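Local coordinates for protein proteasome accessory factor B/C (PafBC) (Paenarthrobacter aurescens, PDB 6SJ9) that acts as a transcriptional regulator of the bacterial DNA damage response and probably binds DNA through its winged helix-turn-helix domains, at residues S98-L103 / R351-V356; F165-V170 / S210-A215; L288-A293 / S633-S638; G364-E369 / E407-Y412. One frame throughout, in Å; residues are numbered along the deposited sequence.

Interaction 1 of 4, residues S98-L103 / R351-V356; sequences STVLLL and RMLQLV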
loop_
_atom_site.group_PDB
_atom_site.type_symbol
_atom_site.label_atom_id
_atom_site.label_comp_id
_atom_site.label_asym_id
_atom_site.label_seq_id
_atom_site.Cartn_x
_atom_site.Cartn_y
_atom_site.Cartn_z
ATOM N N SER A 98 -1.588 -8.037 -11.418
ATOM C CA SER A 98 -1.046 -6.751 -11.034
ATOM C C SER A 98 -1.897 -6.063 -9.986
ATOM O O SER A 98 -1.353 -5.365 -9.122
ATOM C CB SER A 98 -0.956 -5.856 -12.270
ATOM O OG SER A 98 -0.219 -6.505 -13.301
ATOM N N THR A 99 -3.225 -6.240 -10.048
ATOM C CA THR A 99 -4.079 -5.601 -9.050
ATOM C C THR A 99 -3.935 -6.275 -7.687
ATOM O O THR A 99 -3.797 -5.592 -6.680
ATOM C CB THR A 99 -5.545 -5.630 -9.499
ATOM O OG1 THR A 99 -5.641 -5.112 -10.828
ATOM C CG2 THR A 99 -6.422 -4.802 -8.559
ATOM N N VAL A 100 -3.882 -7.609 -7.655
ATOM C CA VAL A 100 -3.622 -8.316 -6.407
ATOM C C VAL A 100 -2.303 -7.863 -5.820
ATOM O O VAL A 100 -2.192 -7.541 -4.631
ATOM C CB VAL A 100 -3.584 -9.827 -6.652
ATOM C CG1 VAL A 100 -3.084 -10.542 -5.327
ATOM C CG2 VAL A 100 -4.910 -10.311 -7.096
ATOM N N LEU A 101 -1.294 -7.782 -6.676
ATOM C CA LEU A 101 0.029 -7.369 -6.243
ATOM C C LEU A 101 -0.001 -5.992 -5.608
ATOM O O LEU A 101 0.840 -5.670 -4.765
ATOM C CB LEU A 101 0.954 -7.407 -7.447
ATOM C CG LEU A 101 2.411 -7.447 -7.107
ATOM C CD1 LEU A 101 2.646 -8.712 -6.358
ATOM C CD2 LEU A 101 3.133 -7.415 -8.384
ATOM N N LEU A 102 -0.926 -5.149 -6.056
ATOM C CA LEU A 102 -1.085 -3.808 -5.520
ATOM C C LEU A 102 -1.574 -3.823 -4.077
ATOM O O LEU A 102 -1.082 -3.068 -3.232
ATOM C CB LEU A 102 -2.086 -3.074 -6.399
ATOM C CG LEU A 102 -2.516 -1.668 -6.069
ATOM C CD1 LEU A 102 -1.294 -0.871 -5.648
ATOM C CD2 LEU A 102 -3.123 -1.085 -7.379
ATOM N N LEU A 103 -2.495 -4.720 -3.766
ATOM C CA LEU A 103 -2.963 -4.833 -2.394
ATOM C C LEU A 103 -1.833 -5.384 -1.532
ATOM O O LEU A 103 -1.619 -4.924 -0.418
ATOM C CB LEU A 103 -4.222 -5.719 -2.353
ATOM C CG LEU A 103 -4.884 -5.852 -1.016
ATOM C CD1 LEU A 103 -5.130 -4.525 -0.405
ATOM C CD2 LEU A 103 -6.193 -6.710 -1.158
ATOM N N ARG A 351 -13.074 -9.367 0.321
ATOM C CA ARG A 351 -13.965 -8.794 -0.684
ATOM C C ARG A 351 -13.178 -8.059 -1.773
ATOM O O ARG A 351 -13.478 -8.192 -2.961
ATOM C CB ARG A 351 -14.985 -7.874 -0.012
ATOM C CG ARG A 351 -15.936 -7.160 -0.999
ATOM C CD ARG A 351 -17.074 -6.466 -0.269
ATOM N NE ARG A 351 -16.590 -5.286 0.464
ATOM C CZ ARG A 351 -16.606 -5.155 1.785
ATOM N NH1 ARG A 351 -17.104 -6.127 2.544
ATOM N NH2 ARG A 351 -16.153 -4.037 2.358
HETATM N N MSE A 352 -12.181 -7.284 -1.399
HETATM C CA MSE A 352 -11.357 -6.579 -2.397
HETATM C C MSE A 352 -10.688 -7.531 -3.343
HETATM O O MSE A 352 -10.618 -7.206 -4.521
HETATM C CB MSE A 352 -10.275 -5.656 -1.776
HETATM C CG MSE A 352 -10.869 -4.429 -1.186
HETATM SE SE MSE A 352 -9.645 -3.213 -0.159
HETATM C CE MSE A 352 -9.248 -4.369 1.329
ATOM N N LEU A 353 -10.219 -8.694 -2.870
ATOM C CA LEU A 353 -9.700 -9.669 -3.815
ATOM C C LEU A 353 -10.773 -10.085 -4.821
ATOM O O LEU A 353 -10.476 -10.307 -5.997
ATOM C CB LEU A 353 -9.159 -10.893 -3.070
ATOM C CG LEU A 353 -7.864 -10.630 -2.307
ATOM C CD1 LEU A 353 -7.545 -11.851 -1.536
ATOM C CD2 LEU A 353 -6.725 -10.290 -3.283
ATOM N N GLN A 354 -12.026 -10.219 -4.364
ATOM C CA GLN A 354 -13.137 -10.666 -5.188
ATOM C C GLN A 354 -13.653 -9.566 -6.097
ATOM O O GLN A 354 -14.476 -9.838 -6.973
ATOM C CB GLN A 354 -14.274 -11.181 -4.294
ATOM C CG GLN A 354 -13.973 -12.535 -3.698
ATOM C CD GLN A 354 -14.858 -12.856 -2.514
ATOM O OE1 GLN A 354 -15.992 -12.405 -2.420
ATOM N NE2 GLN A 354 -14.292 -13.570 -1.543
ATOM N N LEU A 355 -13.223 -8.328 -5.880
ATOM C CA LEU A 355 -13.527 -7.288 -6.847
ATOM C C LEU A 355 -12.672 -7.457 -8.103
ATOM O O LEU A 355 -13.101 -7.060 -9.191
ATOM C CB LEU A 355 -13.289 -5.902 -6.242
ATOM C CG LEU A 355 -14.067 -5.571 -4.978
ATOM C CD1 LEU A 355 -13.817 -4.097 -4.578
ATOM C CD2 LEU A 355 -15.551 -5.780 -5.222
ATOM N N VAL A 356 -11.482 -8.055 -7.971
ATOM C CA VAL A 356 -10.549 -8.098 -9.104
ATOM C C VAL A 356 -11.186 -8.735 -10.345
ATOM O O VAL A 356 -11.119 -8.124 -11.425
ATOM C CB VAL A 356 -9.227 -8.766 -8.680
ATOM C CG1 VAL A 356 -8.262 -8.917 -9.889
ATOM C CG2 VAL A 356 -8.581 -7.969 -7.562
#
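An antiparallel helix pair brings T99, V100 and L103 of helix 95-118 against M352, L353 and V356 of helix 346-360, the leading helix of the PafC helix-turn-helix domain. The two short segments run 160° apart in direction, and their axes come within 9.9 Å, a spacing filled by mainly aliphatic side chains without any hydrogen bond across the seam. At one end T99 and V356 slide past each other in opposite directions and meet by methyl groups, T99 CG2 to V356 CG2 at 4.0 Å. The T99 torsion (chi1 -51°) divides the residue's labour: CG2 stands opposite the backbone N and faces the partner helix, whereas OG1 lies beside that N and is hydrogen-bonded to P95 O of its own helix. V100 bridges two partners, its CG2 approaching V356 CG2 at 4.4 Å and its CG1 lying 4.2 Å from L353 CD2. The CB of L353 points neither toward nor away from helix 95-118, yet its CD2 branch reaches in between V100 and L103, crossing both side chains at about a right angle; L103 CD2 is also 4.2 Å away from L353 CD2. The same L103 methyl rests on the first side-chain carbon of the selenomethionine M352, with L103 CD2 to M352 CB at 4.3 Å. Around the pair, L388 and I387 of helix 378-389 touch T99 and M352, and A457 and L458 of helix 457-469 touch V100. Such apolar side-chain packing is characteristic of antiparallel helix pairs, here joining helix 95-118 to a winged helix-turn-helix domain.

Interaction 2 of 4, residues F165-V170 / S210-A215; sequences FGYQAV and SRMTTA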
loop_
_atom_site.group_PDB
_atom_site.type_symbol
_atom_site.label_atom_id
_atom_site.label_comp_id
_atom_site.label_asym_id
_atom_site.label_seq_id
_atom_site.Cartn_x
_atom_site.Cartn_y
_atom_site.Cartn_z
ATOM N N PHE A 165 -13.551 24.119 -11.079
ATOM C CA PHE A 165 -12.303 23.990 -10.326
ATOM C C PHE A 165 -11.231 24.851 -10.968
ATOM O O PHE A 165 -11.298 25.185 -12.166
ATOM C CB PHE A 165 -11.754 22.560 -10.239
ATOM C CG PHE A 165 -11.627 21.892 -11.565
ATOM C CD1 PHE A 165 -10.430 21.969 -12.295
ATOM C CD2 PHE A 165 -12.728 21.240 -12.130
ATOM C CE1 PHE A 165 -10.353 21.365 -13.562
ATOM C CE2 PHE A 165 -12.635 20.630 -13.368
ATOM C CZ PHE A 165 -11.476 20.709 -14.101
ATOM N N GLY A 166 -10.268 25.244 -10.132
ATOM C CA GLY A 166 -9.098 25.937 -10.634
ATOM C C GLY A 166 -8.160 24.978 -11.349
ATOM O O GLY A 166 -7.882 23.880 -10.875
ATOM N N TYR A 167 -7.664 25.399 -12.504
ATOM C CA TYR A 167 -6.804 24.539 -13.301
ATOM C C TYR A 167 -5.612 25.322 -13.826
ATOM O O TYR A 167 -5.786 26.347 -14.490
ATOM C CB TYR A 167 -7.536 23.901 -14.474
ATOM C CG TYR A 167 -6.719 22.774 -15.009
ATOM C CD1 TYR A 167 -6.529 21.644 -14.237
ATOM C CD2 TYR A 167 -6.151 22.825 -16.267
ATOM C CE1 TYR A 167 -5.800 20.581 -14.686
ATOM C CE2 TYR A 167 -5.376 21.753 -16.739
ATOM C CZ TYR A 167 -5.206 20.642 -15.933
ATOM O OH TYR A 167 -4.471 19.567 -16.342
ATOM N N GLN A 168 -4.411 24.822 -13.563
ATOM C CA GLN A 168 -3.219 25.474 -14.097
ATOM C C GLN A 168 -2.974 24.995 -15.526
ATOM O O GLN A 168 -2.452 23.895 -15.762
ATOM C CB GLN A 168 -2.020 25.221 -13.194
ATOM C CG GLN A 168 -0.922 26.224 -13.476
ATOM C CD GLN A 168 -0.285 26.738 -12.213
ATOM O OE1 GLN A 168 -0.475 27.902 -11.848
ATOM N NE2 GLN A 168 0.463 25.876 -11.523
ATOM N N ALA A 169 -3.225 25.911 -16.456
ATOM C CA ALA A 169 -3.324 25.718 -17.896
ATOM C C ALA A 169 -2.212 24.890 -18.524
ATOM O O ALA A 169 -1.127 24.730 -17.953
ATOM C CB ALA A 169 -3.383 27.087 -18.580
ATOM N N VAL A 170 -2.520 24.325 -19.697
ATOM C CA VAL A 170 -1.610 23.398 -20.362
ATOM C C VAL A 170 -0.304 24.109 -20.674
ATOM O O VAL A 170 0.783 23.526 -20.572
ATOM C CB VAL A 170 -2.280 22.837 -21.633
ATOM C CG1 VAL A 170 -1.350 21.887 -22.373
ATOM C CG2 VAL A 170 -3.601 22.155 -21.288
ATOM N N SER A 210 -3.379 16.339 -10.561
ATOM C CA SER A 210 -2.290 17.015 -9.861
ATOM C C SER A 210 -2.204 18.493 -10.230
ATOM O O SER A 210 -1.647 19.274 -9.454
ATOM C CB SER A 210 -0.955 16.315 -10.134
ATOM O OG SER A 210 -0.519 16.508 -11.478
ATOM N N ARG A 211 -2.762 18.907 -11.373
ATOM C CA ARG A 211 -2.692 20.304 -11.807
ATOM C C ARG A 211 -3.899 21.152 -11.386
ATOM O O ARG A 211 -3.996 22.315 -11.794
ATOM C CB ARG A 211 -2.496 20.382 -13.310
ATOM C CG ARG A 211 -1.228 19.590 -13.805
ATOM C CD ARG A 211 -0.506 20.401 -14.860
ATOM N NE ARG A 211 0.307 21.458 -14.251
ATOM C CZ ARG A 211 0.690 22.591 -14.852
ATOM N NH1 ARG A 211 0.332 22.873 -16.111
ATOM N NH2 ARG A 211 1.435 23.462 -14.174
HETATM N N MSE A 212 -4.808 20.599 -10.589
HETATM C CA MSE A 212 -5.935 21.364 -10.042
HETATM C C MSE A 212 -5.472 22.192 -8.850
HETATM O O MSE A 212 -4.884 21.668 -7.906
HETATM C CB MSE A 212 -7.070 20.431 -9.613
HETATM C CG MSE A 212 -7.856 19.848 -10.756
HETATM SE SE MSE A 212 -9.105 18.475 -10.157
HETATM C CE MSE A 212 -9.893 18.059 -11.911
ATOM N N THR A 213 -5.757 23.479 -8.885
ATOM C CA THR A 213 -5.324 24.335 -7.800
ATOM C C THR A 213 -6.252 24.271 -6.585
ATOM O O THR A 213 -5.801 24.552 -5.464
ATOM C CB THR A 213 -5.242 25.754 -8.317
ATOM O OG1 THR A 213 -6.553 26.170 -8.637
ATOM C CG2 THR A 213 -4.483 25.768 -9.599
ATOM N N THR A 214 -7.516 23.859 -6.771
ATOM C CA THR A 214 -8.555 23.943 -5.750
ATOM C C THR A 214 -9.134 22.575 -5.443
ATOM O O THR A 214 -8.854 21.574 -6.109
ATOM C CB THR A 214 -9.715 24.817 -6.200
ATOM O OG1 THR A 214 -10.541 24.029 -7.057
ATOM C CG2 THR A 214 -9.227 26.011 -6.977
ATOM N N ALA A 215 -10.004 22.554 -4.445
ATOM C CA ALA A 215 -10.961 21.476 -4.369
ATOM C C ALA A 215 -12.014 21.676 -5.460
ATOM O O ALA A 215 -12.162 22.748 -6.052
ATOM C CB ALA A 215 -11.598 21.402 -2.976
#
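One face of the F165 ring is covered by the selenomethionine M212, whose CE sits 3.8 Å from the centroid of the F165 ring, almost on the ring normal, with SE further off; together they make a CH-pi and Met-aromatic contact. Y167 CD1 lies in plane at the edge of the same F165 ring, and M212 CG in turn approaches the Y167 ring near its own plane. M212 runs extended beyond CG, which carries its methyl across to F165. The R211 guanidinium has Q168 CB over one face, toward the rim, and is turned 69° from the Y167 ring; R211 CB packs against that ring, 3.6 Å from Y167 CE1. Bends at chi2 and chi3 (79°) turn the R211 chain across Q168 at about a right angle. The backbones are tied by Q168 N to R211 O at 3.1 Å, a nearly straight bond, and by T213 N to G166 O at 2.9 Å, where the donor stands above the carbonyl plane. At G166 any CB would collide with T213 and T214. The strand 163-168 is thus flanked by the 210-215 loop, which leads into strand 217-218, and by strand 175-188, bonded through R178 and E176; F207 meets both rings edge-to-face, and L194 of strand 191-198 touches F165 and M212 within the Sm-like sheet of this WYL domain.

Interaction 3 of 4, residues L288-A293 / S633-S638; sequences LAEELA and SQHGGS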
loop_
_atom_site.group_PDB
_atom_site.type_symbol
_atom_site.label_atom_id
_atom_site.label_comp_id
_atom_site.label_asym_id
_atom_site.label_seq_id
_atom_site.Cartn_x
_atom_site.Cartn_y
_atom_site.Cartn_z
ATOM N N LEU A 288 6.812 14.929 -7.955
ATOM C CA LEU A 288 8.116 14.970 -7.295
ATOM C C LEU A 288 8.122 15.946 -6.125
ATOM O O LEU A 288 8.726 15.667 -5.092
ATOM C CB LEU A 288 9.219 15.351 -8.286
ATOM C CG LEU A 288 10.628 15.273 -7.720
ATOM C CD1 LEU A 288 10.826 13.888 -7.107
ATOM C CD2 LEU A 288 11.692 15.516 -8.794
ATOM N N ALA A 289 7.445 17.088 -6.261
ATOM C CA ALA A 289 7.489 18.089 -5.193
ATOM C C ALA A 289 6.812 17.583 -3.927
ATOM O O ALA A 289 7.284 17.857 -2.812
ATOM C CB ALA A 289 6.834 19.402 -5.635
ATOM N N GLU A 290 5.695 16.870 -4.071
ATOM C CA GLU A 290 5.063 16.288 -2.897
ATOM C C GLU A 290 6.009 15.314 -2.223
ATOM O O GLU A 290 6.146 15.327 -1.008
ATOM C CB GLU A 290 3.741 15.610 -3.266
ATOM C CG GLU A 290 3.052 15.011 -2.027
ATOM C CD GLU A 290 1.665 14.440 -2.321
ATOM O OE1 GLU A 290 1.173 14.662 -3.430
ATOM O OE2 GLU A 290 1.071 13.759 -1.445
ATOM N N GLU A 291 6.705 14.485 -2.999
ATOM C CA GLU A 291 7.661 13.572 -2.395
ATOM C C GLU A 291 8.766 14.345 -1.676
ATOM O O GLU A 291 9.096 14.054 -0.516
ATOM C CB GLU A 291 8.264 12.639 -3.461
ATOM C CG GLU A 291 9.320 11.720 -2.856
ATOM C CD GLU A 291 10.104 10.943 -3.893
ATOM O OE1 GLU A 291 9.759 11.035 -5.083
ATOM O OE2 GLU A 291 11.105 10.282 -3.529
ATOM N N LEU A 292 9.333 15.350 -2.338
ATOM C CA LEU A 292 10.470 16.064 -1.751
ATOM C C LEU A 292 10.072 16.901 -0.542
ATOM O O LEU A 292 10.780 16.906 0.457
ATOM C CB LEU A 292 11.155 16.918 -2.813
ATOM C CG LEU A 292 11.766 16.162 -3.999
ATOM C CD1 LEU A 292 12.400 17.143 -4.965
ATOM C CD2 LEU A 292 12.835 15.145 -3.546
ATOM N N ALA A 293 8.881 17.493 -0.554
ATOM C CA ALA A 293 8.392 18.224 0.618
ATOM C C ALA A 293 8.287 17.318 1.834
ATOM O O ALA A 293 8.487 17.778 2.971
ATOM C CB ALA A 293 6.991 18.786 0.342
ATOM N N SER A 633 4.583 18.079 6.334
ATOM C CA SER A 633 5.212 18.830 5.252
ATOM C C SER A 633 4.854 18.230 3.901
ATOM O O SER A 633 4.618 18.966 2.944
ATOM C CB SER A 633 6.740 18.904 5.430
ATOM O OG SER A 633 7.371 17.634 5.308
ATOM N N GLN A 634 4.718 16.902 3.815
ATOM C CA GLN A 634 4.293 16.304 2.550
ATOM C C GLN A 634 3.025 16.961 2.039
ATOM O O GLN A 634 2.953 17.411 0.890
ATOM C CB GLN A 634 4.045 14.802 2.711
ATOM C CG GLN A 634 3.473 14.239 1.451
ATOM C CD GLN A 634 3.279 12.753 1.496
ATOM O OE1 GLN A 634 3.859 12.068 2.322
ATOM N NE2 GLN A 634 2.437 12.249 0.607
ATOM N N HIS A 635 2.044 17.106 2.904
ATOM C CA HIS A 635 0.727 17.530 2.454
ATOM C C HIS A 635 0.570 19.041 2.372
ATOM O O HIS A 635 -0.523 19.519 2.059
ATOM C CB HIS A 635 -0.324 16.891 3.359
ATOM C CG HIS A 635 -0.448 15.438 3.089
ATOM N ND1 HIS A 635 0.063 14.479 3.936
ATOM C CD2 HIS A 635 -0.909 14.779 1.999
ATOM C CE1 HIS A 635 -0.127 13.283 3.400
ATOM N NE2 HIS A 635 -0.715 13.437 2.225
ATOM N N GLY A 636 1.631 19.793 2.638
ATOM C CA GLY A 636 1.758 21.153 2.128
ATOM C C GLY A 636 0.584 22.088 2.351
ATOM O O GLY A 636 0.142 22.748 1.411
ATOM N N GLY A 637 0.106 22.193 3.589
ATOM C CA GLY A 637 -0.975 23.101 3.915
ATOM C C GLY A 637 -2.341 22.463 4.107
ATOM O O GLY A 637 -3.233 23.116 4.638
ATOM N N SER A 638 -2.541 21.218 3.723
ATOM C CA SER A 638 -3.858 20.649 3.967
ATOM C C SER A 638 -3.970 20.046 5.363
ATOM O O SER A 638 -5.078 19.681 5.792
ATOM C CB SER A 638 -4.170 19.606 2.905
ATOM O OG SER A 638 -3.351 18.503 3.157
#
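E290 and Q634 both set CG opposite the backbone N (chi1 -179° and 174°) and continue extended, which lays the two chains obliquely across each other, with E290 CG 3.6 Å from Q634 CG, and brings their polar ends together. Q634 NE2 donates to E290 OE2 at 2.9 Å in a nearly straight bond; the oxygen is met on its anti side, 23° out of the carboxylate plane, but lies in the amide plane of Q634. The NE2 group is also hydrogen-bonded to R142 O. A leucine in place of E290 would probably leave Q634 NE2 with one acceptor fewer and its amide freer to turn. Closer to the backbone, S633 OG donates to A293 O at 2.6 Å and is also bonded to W654 NE1, fixing the serine hydroxyl between two helices; A293 CB packs on S633 O at 3.5 Å. The contact thus joins the C-terminal ends of helices 285-294 and 627-634, one from each ferredoxin-like WCX domain. R314 of helix 305-323 bonds Q634 O and touches A293, while W654 belongs to helix 645-659.

Interaction 4 of 4, residues G364-E369 / E407-Y412; sequences GLHIQE and ENDHVY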
loop_
_atom_site.group_PDB
_atom_site.type_symbol
_atom_site.label_atom_id
_atom_site.label_comp_id
_atom_site.label_asym_id
_atom_site.label_seq_id
_atom_site.Cartn_x
_atom_site.Cartn_y
_atom_site.Cartn_z
ATOM N N GLY A 364 -16.401 -4.980 -17.029
ATOM C CA GLY A 364 -16.021 -4.169 -15.901
ATOM C C GLY A 364 -16.899 -4.383 -14.681
ATOM O O GLY A 364 -17.734 -5.279 -14.593
ATOM N N LEU A 365 -16.724 -3.476 -13.747
ATOM C CA LEU A 365 -17.328 -3.545 -12.430
ATOM C C LEU A 365 -18.432 -2.497 -12.424
ATOM O O LEU A 365 -18.135 -1.299 -12.493
ATOM C CB LEU A 365 -16.271 -3.274 -11.348
ATOM C CG LEU A 365 -16.754 -3.599 -9.908
ATOM C CD1 LEU A 365 -15.564 -3.713 -8.955
ATOM C CD2 LEU A 365 -17.715 -2.560 -9.395
ATOM N N HIS A 366 -19.702 -2.947 -12.394
ATOM C CA HIS A 366 -20.836 -2.028 -12.284
ATOM C C HIS A 366 -21.164 -1.805 -10.809
ATOM O O HIS A 366 -21.585 -2.727 -10.096
ATOM C CB HIS A 366 -22.048 -2.541 -13.061
ATOM C CG HIS A 366 -21.868 -2.420 -14.537
ATOM N ND1 HIS A 366 -22.184 -1.271 -15.226
ATOM C CD2 HIS A 366 -21.325 -3.267 -15.444
ATOM C CE1 HIS A 366 -21.885 -1.425 -16.504
ATOM N NE2 HIS A 366 -21.369 -2.631 -16.663
ATOM N N ILE A 367 -20.954 -0.588 -10.350
ATOM C CA ILE A 367 -20.832 -0.385 -8.910
ATOM C C ILE A 367 -22.125 -0.771 -8.187
ATOM O O ILE A 367 -22.087 -1.545 -7.212
ATOM C CB ILE A 367 -20.405 1.051 -8.603
ATOM C CG1 ILE A 367 -18.921 1.179 -8.929
ATOM C CG2 ILE A 367 -20.577 1.337 -7.096
ATOM C CD1 ILE A 367 -18.447 2.591 -8.983
ATOM N N GLN A 368 -23.281 -0.260 -8.650
ATOM C CA GLN A 368 -24.514 -0.503 -7.876
ATOM C C GLN A 368 -24.813 -1.992 -7.792
ATOM O O GLN A 368 -25.124 -2.523 -6.719
ATOM C CB GLN A 368 -25.737 0.190 -8.464
ATOM C CG GLN A 368 -26.991 0.067 -7.499
ATOM C CD GLN A 368 -26.692 0.733 -6.125
ATOM O OE1 GLN A 368 -26.412 1.931 -6.067
ATOM N NE2 GLN A 368 -26.747 -0.036 -5.041
ATOM N N GLU A 369 -24.693 -2.673 -8.916
ATOM C CA GLU A 369 -24.993 -4.090 -8.993
ATOM C C GLU A 369 -24.004 -4.910 -8.181
ATOM O O GLU A 369 -24.369 -5.916 -7.579
ATOM C CB GLU A 369 -25.013 -4.482 -10.458
ATOM C CG GLU A 369 -25.033 -5.928 -10.758
ATOM C CD GLU A 369 -24.983 -6.125 -12.267
ATOM O OE1 GLU A 369 -24.236 -7.015 -12.752
ATOM O OE2 GLU A 369 -25.707 -5.359 -12.953
ATOM N N GLU A 407 -15.879 5.475 -14.886
ATOM C CA GLU A 407 -17.033 6.274 -15.313
ATOM C C GLU A 407 -18.146 6.194 -14.271
ATOM O O GLU A 407 -18.000 5.554 -13.228
ATOM C CB GLU A 407 -17.546 5.768 -16.650
ATOM C CG GLU A 407 -16.543 5.749 -17.736
ATOM C CD GLU A 407 -17.096 5.122 -19.022
ATOM O OE1 GLU A 407 -18.330 5.050 -19.236
ATOM O OE2 GLU A 407 -16.274 4.752 -19.847
ATOM N N ASN A 408 -19.272 6.865 -14.546
ATOM C CA ASN A 408 -20.410 6.860 -13.612
ATOM C C ASN A 408 -20.850 5.435 -13.330
ATOM O O ASN A 408 -21.321 4.742 -14.228
ATOM C CB ASN A 408 -21.611 7.660 -14.167
ATOM C CG ASN A 408 -22.687 7.906 -13.073
ATOM O OD1 ASN A 408 -22.337 8.072 -11.910
ATOM N ND2 ASN A 408 -23.962 7.937 -13.449
ATOM N N ASP A 409 -20.724 4.993 -12.090
ATOM C CA ASP A 409 -21.200 3.644 -11.745
ATOM C C ASP A 409 -20.426 2.517 -12.481
ATOM O O ASP A 409 -20.921 1.384 -12.588
ATOM C CB ASP A 409 -22.723 3.474 -12.013
ATOM C CG ASP A 409 -23.325 2.191 -11.322
ATOM O OD1 ASP A 409 -23.221 2.096 -10.080
ATOM O OD2 ASP A 409 -23.869 1.285 -11.995
ATOM N N HIS A 410 -19.225 2.759 -13.011
ATOM C CA HIS A 410 -18.619 1.737 -13.874
ATOM C C HIS A 410 -17.091 1.829 -13.824
ATOM O O HIS A 410 -16.524 2.836 -14.259
ATOM C CB HIS A 410 -19.141 1.888 -15.282
ATOM C CG HIS A 410 -18.728 0.779 -16.176
ATOM N ND1 HIS A 410 -18.715 0.891 -17.548
ATOM C CD2 HIS A 410 -18.353 -0.490 -15.894
ATOM C CE1 HIS A 410 -18.312 -0.256 -18.075
ATOM N NE2 HIS A 410 -18.089 -1.112 -17.090
ATOM N N VAL A 411 -16.422 0.811 -13.267
ATOM C CA VAL A 411 -14.965 0.814 -13.081
ATOM C C VAL A 411 -14.365 -0.381 -13.809
ATOM O O VAL A 411 -14.821 -1.519 -13.639
ATOM C CB VAL A 411 -14.543 0.784 -11.589
ATOM C CG1 VAL A 411 -12.960 1.110 -11.457
ATOM C CG2 VAL A 411 -15.353 1.778 -10.791
ATOM N N TYR A 412 -13.340 -0.136 -14.614
ATOM C CA TYR A 412 -12.738 -1.264 -15.315
ATOM C C TYR A 412 -11.255 -1.001 -15.529
ATOM O O TYR A 412 -10.828 0.141 -15.727
ATOM C CB TYR A 412 -13.469 -1.605 -16.639
ATOM C CG TYR A 412 -13.658 -0.485 -17.625
ATOM C CD1 TYR A 412 -14.554 0.558 -17.380
ATOM C CD2 TYR A 412 -12.962 -0.490 -18.834
ATOM C CE1 TYR A 412 -14.721 1.587 -18.297
ATOM C CE2 TYR A 412 -13.129 0.536 -19.768
ATOM C CZ TYR A 412 -14.001 1.569 -19.496
ATOM O OH TYR A 412 -14.149 2.585 -20.429
#
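L365 and V411 pair in a winged helix-turn-helix: strand 365-366, just ahead of helix 367-374, adds to the wing hairpin of strands 404-407 and 410-413. Backbone bonds run both ways, L365 N to V411 O at 2.7 Å and V411 N to L365 O at 2.8 Å. On their buried face I367 CD1 presses on V411 CG2 at 3.7 Å; W406 touches both side chains, and L359 of helix 346-360 touches V411 and L365. The other face is the more solvent-facing one, its side chains partly exposed, yet its rings still stack: H366 and H410 form an offset pair, centroids 4.1 Å apart and planes 9° from parallel, and Y412 CD1 covers the opposite face of H410. H410 NE2 is hydrogen-bonded to Q363 O. At the turn, D409 grips the start of the helix: its O takes I367 N, and its OD1, swung out with CG opposite the backbone N (chi1 -165°), takes Q368 N at 2.8 Å on the syn side. With a valine in place of D409, Q368 N would probably lose this acceptor, leaving the start of the helix held here by the backbone bond of I367 N to D409 O. Past the type II turn E407-H410, Y412 OH bonds E407 OE2 at 3.1 Å.

Overall arrangement
Interactions 1 and 4 meet through the PafC helix-turn-helix domain, which supplies segment 351-356 and both segments of interaction 4: helix 346-360 leads straight into strand 365-366, and L355 O packs on L365 CD1 at 4.2 Å, centres about 16 Å apart. Interaction 4 also reaches the sheet of interaction 2, because wing strand 404-407 pairs with strand 175-188; their nearest atoms remain about 14 Å apart. Interactions 2 and 3 lie on the same side of the chain's centre, nearest atoms about 7 Å apart, without touching. Interactions 1 and 3 alternate along the chain and both tie its N-terminal half to its C-terminal half. None of the four includes a residue of the potassium site (L16, T18, I81, K83, S85).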